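Local coordinates for ribosomal-protein-alanine acetyltransferase (Clostridium acetobutylicum, PDB 3DNS) that probably transfers an acetyl group to the N-terminal alanine of a ribosomal protein, the deposited chain being the N-terminal domain of a longer enzyme, at residues Asp39-Lys42 / Asp43-Phe46; Met72-Phe76 / Lys77-Ile81; Ser93-Pro96 / Phe97-Gly101. One frame throughout, in Å; residues are numbered along the deposited sequence.

Interaction 1 (Asp39-Lys42 / Asp43-Phe46); sequences DLNK and DNRF
Asp39 meets the rim of the Phe46 aromatic ring with its carboxylate: OD2 lies 3.2 Å from CE2, at the edge and in the plane of the ring, where the aromatic hydrogens carry a slight positive charge. Carboxylate and ring planes stand 72° apart, and the two side chains cross at about a right angle. Both first torsions bring this about: in each residue CG is anti to the backbone N, and acid and ring thus leave their neighbouring strands for a common place. Beyond Asp39, the ring also touches Lys83 and Asn85 of the strand 83-89.

Asn41 and Asn44 make the second side-chain pair. Their amides are turned only 26° apart, with ND2 of Asn41 3.5 Å from OD1 of Asn44. More telling is OD1 of Asn41, which accepts the backbone N-H of Asn44 at 2.9 Å; the donor stands above the carbonyl plane, 40° out of it. The side chain thus folds over the turn from the face it shares with Phe46, tying the backbone of Asn44 to the end of the strand.

Asn41 also closes the turn with its main chain, since N of Asn41 donates to O of Phe46 and N of Phe46 to O of Asn41, each at 2.9 Å. Arg45 N adds a weak bond to Lys42 O, while the guanidinium group of Arg45 goes elsewhere, to a salt bridge with Asp80. With Arg45 at positive phi and both Arg45 and Phe46 facing Asn41, the arrangement is a G1 beta bulge at the tip of the antiparallel hairpin formed by strands 31-41 and 46-53.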
loop_
_atom_site.group_PDB
_atom_site.type_symbol
_atom_site.label_atom_id
_atom_site.label_comp_id
_atom_site.label_asym_id
_atom_site.label_seq_id
_atom_site.Cartn_x
_atom_site.Cartn_y
_atom_site.Cartn_z
ATOM N N ASP A 39 9.734 -16.884 12.650
ATOM C CA ASP A 39 10.219 -18.085 13.271
ATOM C C ASP A 39 9.813 -19.272 12.398
ATOM O O ASP A 39 8.673 -19.370 11.979
ATOM C CB ASP A 39 9.637 -18.194 14.706
ATOM C CG ASP A 39 10.426 -19.108 15.627
ATOM O OD1 ASP A 39 11.690 -19.206 15.546
ATOM O OD2 ASP A 39 9.753 -19.682 16.512
ATOM N N LEU A 40 10.764 -20.165 12.139
ATOM C CA LEU A 40 10.535 -21.351 11.323
ATOM C C LEU A 40 11.388 -22.433 11.920
ATOM O O LEU A 40 12.595 -22.248 12.121
ATOM C CB LEU A 40 10.937 -21.082 9.870
ATOM C CG LEU A 40 10.812 -22.179 8.814
ATOM C CD1 LEU A 40 9.339 -22.508 8.664
ATOM C CD2 LEU A 40 11.469 -21.803 7.437
ATOM N N ASN A 41 10.777 -23.569 12.178
ATOM C CA ASN A 41 11.484 -24.685 12.807
ATOM C C ASN A 41 10.923 -25.963 12.246
ATOM O O ASN A 41 9.750 -26.364 12.513
ATOM C CB ASN A 41 11.266 -24.650 14.333
ATOM C CG ASN A 41 12.178 -25.579 15.075
ATOM O OD1 ASN A 41 12.216 -26.779 14.824
ATOM N ND2 ASN A 41 12.905 -25.033 16.008
ATOM N N LYS A 42 11.763 -26.618 11.473
ATOM C CA LYS A 42 11.366 -27.829 10.803
ATOM C C LYS A 42 11.190 -28.984 11.768
ATOM O O LYS A 42 10.313 -29.802 11.575
ATOM C CB LYS A 42 12.368 -28.121 9.693
ATOM C CG LYS A 42 12.254 -27.088 8.598
ATOM C CD LYS A 42 13.446 -27.093 7.686
ATOM C CE LYS A 42 13.515 -28.317 6.771
ATOM N NZ LYS A 42 14.469 -28.161 5.640
ATOM N N ASP A 43 11.989 -29.075 12.828
ATOM C CA ASP A 43 11.762 -30.141 13.841
ATOM C C ASP A 43 10.408 -29.943 14.566
ATOM O O ASP A 43 9.677 -30.900 14.836
ATOM C CB ASP A 43 12.932 -30.220 14.836
ATOM C CG ASP A 43 14.274 -30.537 14.150
ATOM O OD1 ASP A 43 14.331 -31.191 13.074
ATOM O OD2 ASP A 43 15.291 -30.113 14.697
ATOM N N ASN A 44 10.037 -28.698 14.825
ATOM C CA ASN A 44 8.727 -28.438 15.430
ATOM C C ASN A 44 7.604 -28.324 14.425
ATOM O O ASN A 44 6.427 -28.194 14.794
ATOM C CB ASN A 44 8.802 -27.193 16.315
ATOM C CG ASN A 44 9.693 -27.405 17.540
ATOM O OD1 ASN A 44 10.365 -26.503 17.994
ATOM N ND2 ASN A 44 9.682 -28.592 18.065
ATOM N N ARG A 45 7.963 -28.378 13.157
ATOM C CA ARG A 45 7.024 -28.190 12.042
ATOM C C ARG A 45 6.216 -26.906 12.280
ATOM O O ARG A 45 4.992 -26.885 12.135
ATOM C CB ARG A 45 6.129 -29.446 11.838
ATOM C CG ARG A 45 6.890 -30.779 11.580
ATOM C CD ARG A 45 5.972 -32.023 11.639
ATOM N NE ARG A 45 5.083 -31.916 10.504
ATOM C CZ ARG A 45 3.828 -32.346 10.418
ATOM N NH1 ARG A 45 3.226 -33.006 11.413
ATOM N NH2 ARG A 45 3.150 -32.063 9.309
ATOM N N PHE A 46 6.925 -25.858 12.692
ATOM C CA PHE A 46 6.305 -24.629 13.234
ATOM C C PHE A 46 6.747 -23.456 12.366
ATOM O O PHE A 46 7.919 -23.345 12.014
ATOM C CB PHE A 46 6.717 -24.441 14.699
ATOM C CG PHE A 46 6.286 -23.098 15.313
ATOM C CD1 PHE A 46 4.959 -22.844 15.586
ATOM C CD2 PHE A 46 7.208 -22.124 15.580
ATOM C CE1 PHE A 46 4.532 -21.651 16.095
ATOM C CE2 PHE A 46 6.805 -20.904 16.108
ATOM C CZ PHE A 46 5.454 -20.670 16.373
#

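Interaction 2 (Met72-Phe76 / Lys77-Ile81); sequences MEFLF and KSNDI
Phe74 turns one face of its ring to the side-chain amide of Asn79, and one terminal atom of that amide points at the ring centre from 3.1 Å above the ring plane. The amide stands steeply, its plane 69° from that of the ring. This meeting lies where helix 61-78 gives way to the loop leading into strand 83-89, within a beta-alpha-beta crossover whose other strand is 46-53.

Main-chain bonds carry the turn. Lys77 N donates to Glu73 O at 2.9 Å, and Ser78 N to Phe74 O at a longer 3.2 Å. Leu75 O then takes two donors: a weak one from Asn79 N and a better one from Ile81 N at 3.2 Å, six residues on. Asp80, at positive phi, turns the chain back so that this last bond can form.

On the outer side, Glu73 bends at chi2 (75°) and brings its carboxylate obliquely across CB and CG of Lys77, with CD of Glu73 3.5 Å from CG of Lys77. The charged atoms stay apart, Glu73 OE1 lying 5.5 Å from Lys77 NZ, and OE1 is instead bonded to the hydroxyl of Tyr131.

The inner side is mostly apolar. Phe76 stacks on Tyr131 and receives Ile81 O at its ring edge, near the ring plane, with CD1 3.5 Å from that oxygen. Elsewhere on this side, CG1 of Ile81 packs 4.2 Å from CB of Leu75.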
loop_
_atom_site.group_PDB
_atom_site.type_symbol
_atom_site.label_atom_id
_atom_site.label_comp_id
_atom_site.label_asym_id
_atom_site.label_seq_id
_atom_site.Cartn_x
_atom_site.Cartn_y
_atom_site.Cartn_z
HETATM N N MSE A 72 -1.748 -20.443 3.582
HETATM C CA MSE A 72 -1.933 -21.619 4.452
HETATM C C MSE A 72 -1.844 -22.920 3.656
HETATM O O MSE A 72 -1.232 -23.871 4.075
HETATM C CB MSE A 72 -3.315 -21.596 5.176
HETATM C CG MSE A 72 -3.539 -20.588 6.313
HETATM SE SE MSE A 72 -2.051 -20.363 7.512
HETATM C CE MSE A 72 -1.151 -18.981 6.437
ATOM N N GLU A 73 -2.490 -22.955 2.507
ATOM C CA GLU A 73 -2.410 -24.115 1.632
ATOM C C GLU A 73 -0.949 -24.448 1.312
ATOM O O GLU A 73 -0.538 -25.628 1.382
ATOM C CB GLU A 73 -3.220 -23.920 0.334
ATOM C CG GLU A 73 -3.107 -25.112 -0.720
ATOM C CD GLU A 73 -3.893 -26.341 -0.336
ATOM O OE1 GLU A 73 -4.700 -26.261 0.625
ATOM O OE2 GLU A 73 -3.723 -27.408 -0.995
ATOM N N PHE A 74 -0.192 -23.414 0.975
ATOM C CA PHE A 74 1.266 -23.520 0.775
ATOM C C PHE A 74 2.039 -24.092 1.973
ATOM O O PHE A 74 2.848 -24.984 1.822
ATOM C CB PHE A 74 1.842 -22.131 0.466
ATOM C CG PHE A 74 3.374 -22.110 0.232
ATOM C CD1 PHE A 74 3.953 -22.816 -0.813
ATOM C CD2 PHE A 74 4.207 -21.375 1.068
ATOM C CE1 PHE A 74 5.324 -22.774 -1.004
ATOM C CE2 PHE A 74 5.557 -21.342 0.903
ATOM C CZ PHE A 74 6.124 -22.031 -0.122
ATOM N N LEU A 75 1.830 -23.515 3.145
ATOM C CA LEU A 75 2.526 -23.953 4.368
ATOM C C LEU A 75 2.140 -25.351 4.841
ATOM O O LEU A 75 3.030 -26.199 5.136
ATOM C CB LEU A 75 2.299 -22.912 5.494
ATOM C CG LEU A 75 2.967 -21.498 5.343
ATOM C CD1 LEU A 75 2.684 -20.621 6.543
ATOM C CD2 LEU A 75 4.451 -21.530 5.148
ATOM N N PHE A 76 0.831 -25.596 4.924
ATOM C CA PHE A 76 0.294 -26.885 5.369
ATOM C C PHE A 76 0.444 -28.023 4.373
ATOM O O PHE A 76 0.717 -29.130 4.795
ATOM C CB PHE A 76 -1.187 -26.790 5.768
ATOM C CG PHE A 76 -1.423 -25.939 6.960
ATOM C CD1 PHE A 76 -0.817 -26.243 8.180
ATOM C CD2 PHE A 76 -2.236 -24.808 6.883
ATOM C CE1 PHE A 76 -1.036 -25.464 9.296
ATOM C CE2 PHE A 76 -2.470 -24.016 8.032
ATOM C CZ PHE A 76 -1.865 -24.325 9.216
ATOM N N LYS A 77 0.248 -27.775 3.089
ATOM C CA LYS A 77 0.133 -28.860 2.142
ATOM C C LYS A 77 1.307 -29.023 1.227
ATOM O O LYS A 77 1.490 -30.092 0.689
ATOM C CB LYS A 77 -1.124 -28.702 1.287
ATOM C CG LYS A 77 -2.329 -28.332 2.118
ATOM C CD LYS A 77 -2.872 -29.553 2.803
ATOM C CE LYS A 77 -3.815 -30.294 1.932
ATOM N NZ LYS A 77 -4.510 -31.252 2.829
ATOM N N SER A 78 2.097 -27.956 1.045
ATOM C CA SER A 78 3.328 -28.005 0.231
ATOM C C SER A 78 4.597 -27.835 1.048
ATOM O O SER A 78 5.666 -27.926 0.478
ATOM C CB SER A 78 3.285 -26.923 -0.833
ATOM O OG SER A 78 2.187 -27.151 -1.671
ATOM N N ASN A 79 4.493 -27.620 2.369
ATOM C CA ASN A 79 5.669 -27.503 3.235
ATOM C C ASN A 79 5.711 -28.299 4.555
ATOM O O ASN A 79 6.624 -28.114 5.333
ATOM C CB ASN A 79 5.984 -26.040 3.541
ATOM C CG ASN A 79 6.479 -25.275 2.331
ATOM O OD1 ASN A 79 5.685 -24.763 1.550
ATOM N ND2 ASN A 79 7.809 -25.149 2.199
ATOM N N ASP A 80 4.792 -29.195 4.833
ATOM C CA ASP A 80 4.963 -30.029 6.066
ATOM C C ASP A 80 4.894 -29.254 7.409
ATOM O O ASP A 80 5.408 -29.702 8.436
ATOM C CB ASP A 80 6.244 -30.904 6.040
ATOM C CG ASP A 80 6.140 -32.163 7.033
ATOM O OD1 ASP A 80 5.013 -32.755 7.138
ATOM O OD2 ASP A 80 7.165 -32.542 7.690
ATOM N N ILE A 81 4.204 -28.134 7.401
ATOM C CA ILE A 81 3.986 -27.365 8.621
ATOM C C ILE A 81 2.832 -27.966 9.389
ATOM O O ILE A 81 1.867 -28.402 8.804
ATOM C CB ILE A 81 3.768 -25.843 8.260
ATOM C CG1 ILE A 81 5.034 -25.323 7.544
ATOM C CG2 ILE A 81 3.449 -24.977 9.482
ATOM C CD1 ILE A 81 6.352 -25.401 8.355
HETATM O O HOH W 1 3.050 -31.211 3.438
#

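Interaction 3 (Ser93-Pro96 / Phe97-Gly101); sequences STQP and FVELG
Gln95 O accepts the backbone N-H of Glu99 at 2.9 Å, the shortest sound bond here and a straight one, with 165° at the hydrogen. It belongs to the short helix 95-99, which ends in a Schellman motif with Gly101 at positive phi. Val98 N makes the equivalent bond to Thr94 O, and Leu100 N donates to Pro96 O at 3.1 Å before Gly101 N turns back to Val98 O at the same length.

The side chains of Gln95 and Glu99, one turn apart, repeat the link on the outside of the helix. Gln95 runs out extended, its CG anti to the backbone N (chi1 158°), and NE2 donates to Glu99 OE2 at 3.2 Å. The acceptor lies in the plane of the Gln95 amide, whereas the amide nitrogen comes in from above the carboxylate plane; the two flat groups are 78° apart. Glu99 has a stronger partner as well, for OE1 forms a salt bridge with Lys65 of helix 61-78. That bond ties the short helix to the longer one, which Pro96 touches at Lys65 too.

The inward face is led by Phe97, which reaches Ile86 and Val88 of the sheet, stacks on Phe124 and meets Phe102 edge-to-face. Within the turn, Ser93 O lies in the plane of the Phe97 ring at its edge, 3.8 Å from CD2.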
loop_
_atom_site.group_PDB
_atom_site.type_symbol
_atom_site.label_atom_id
_atom_site.label_comp_id
_atom_site.label_asym_id
_atom_site.label_seq_id
_atom_site.Cartn_x
_atom_site.Cartn_y
_atom_site.Cartn_z
ATOM N N SER A 93 -8.047 -6.014 9.695
ATOM C CA SER A 93 -9.396 -6.531 9.942
ATOM C C SER A 93 -9.327 -7.969 10.433
ATOM O O SER A 93 -8.816 -8.841 9.722
ATOM C CB SER A 93 -10.176 -6.467 8.638
ATOM O OG SER A 93 -11.448 -7.050 8.784
ATOM N N THR A 94 -9.825 -8.223 11.642
ATOM C CA THR A 94 -9.686 -9.556 12.271
ATOM C C THR A 94 -10.762 -10.545 11.785
ATOM O O THR A 94 -10.726 -11.772 12.049
ATOM C CB THR A 94 -9.726 -9.450 13.819
ATOM O OG1 THR A 94 -11.041 -9.104 14.248
ATOM C CG2 THR A 94 -8.768 -8.392 14.329
ATOM N N GLN A 95 -11.733 -9.999 11.075
ATOM C CA GLN A 95 -12.854 -10.757 10.546
ATOM C C GLN A 95 -12.414 -11.911 9.640
ATOM O O GLN A 95 -12.868 -13.060 9.826
ATOM C CB GLN A 95 -13.773 -9.769 9.832
ATOM C CG GLN A 95 -14.689 -10.340 8.791
ATOM C CD GLN A 95 -15.553 -9.266 8.177
ATOM O OE1 GLN A 95 -15.164 -8.091 8.162
ATOM N NE2 GLN A 95 -16.738 -9.646 7.667
ATOM N N PRO A 96 -11.506 -11.640 8.674
ATOM C CA PRO A 96 -11.096 -12.724 7.810
ATOM C C PRO A 96 -10.485 -13.878 8.598
ATOM O O PRO A 96 -10.699 -15.024 8.263
ATOM C CB PRO A 96 -10.044 -12.084 6.884
ATOM C CG PRO A 96 -10.298 -10.629 6.945
ATOM C CD PRO A 96 -10.799 -10.393 8.347
ATOM N N PHE A 97 -9.727 -13.575 9.645
ATOM C CA PHE A 97 -9.064 -14.615 10.430
ATOM C C PHE A 97 -10.080 -15.491 11.146
ATOM O O PHE A 97 -9.969 -16.738 11.195
ATOM C CB PHE A 97 -8.157 -14.005 11.476
ATOM C CG PHE A 97 -6.944 -13.387 10.918
ATOM C CD1 PHE A 97 -5.786 -14.127 10.782
ATOM C CD2 PHE A 97 -6.953 -12.027 10.540
ATOM C CE1 PHE A 97 -4.650 -13.545 10.235
ATOM C CE2 PHE A 97 -5.845 -11.455 10.005
ATOM C CZ PHE A 97 -4.671 -12.209 9.862
ATOM N N VAL A 98 -11.058 -14.850 11.751
ATOM C CA VAL A 98 -12.069 -15.583 12.526
ATOM C C VAL A 98 -12.943 -16.437 11.570
ATOM O O VAL A 98 -13.295 -17.582 11.870
ATOM C CB VAL A 98 -12.862 -14.583 13.464
ATOM C CG1 VAL A 98 -13.956 -15.267 14.281
ATOM C CG2 VAL A 98 -11.862 -13.888 14.415
ATOM N N GLU A 99 -13.275 -15.887 10.411
ATOM C CA GLU A 99 -14.088 -16.618 9.435
ATOM C C GLU A 99 -13.360 -17.831 8.809
ATOM O O GLU A 99 -13.996 -18.768 8.329
ATOM C CB GLU A 99 -14.565 -15.645 8.344
ATOM C CG GLU A 99 -15.497 -14.579 8.918
ATOM C CD GLU A 99 -15.947 -13.532 7.907
ATOM O OE1 GLU A 99 -15.331 -13.426 6.825
ATOM O OE2 GLU A 99 -16.922 -12.810 8.206
ATOM N N LEU A 100 -12.028 -17.805 8.784
ATOM C CA LEU A 100 -11.275 -18.933 8.265
ATOM C C LEU A 100 -10.981 -19.965 9.367
ATOM O O LEU A 100 -10.454 -21.030 9.082
ATOM C CB LEU A 100 -9.993 -18.452 7.614
ATOM C CG LEU A 100 -10.164 -17.645 6.343
ATOM C CD1 LEU A 100 -8.790 -17.019 5.938
ATOM C CD2 LEU A 100 -10.683 -18.570 5.215
ATOM N N GLY A 101 -11.346 -19.668 10.615
ATOM C CA GLY A 101 -11.133 -20.607 11.688
ATOM C C GLY A 101 -9.846 -20.476 12.513
ATOM O O GLY A 101 -9.518 -21.394 13.295
#

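How the interactions relate
Interactions 1, 2 and 3 follow one another along the chain without overlap, and each shows how an element of the domain is ended or turned. Interaction 1 is the hairpin tip between strands 31-41 and 46-53; interaction 2 ends the helix connecting 46-53 to the parallel strand 83-89; interaction 3 is the short helix beyond that strand. The first two have centres 12 Å apart and touch where the hairpin turn meets the loop after helix 61-78: besides the Arg45-Asp80 salt bridge, Leu40 CD1 packs 4.2 Å from Ile81 CD1. Interaction 3 stands about 19 Å from interaction 2 and 24 Å from interaction 1, centre to centre. Interaction 1 belongs to the mixed sheet itself, and interactions 2 and 3 to helices packed on it, consistent with a GNAT fold.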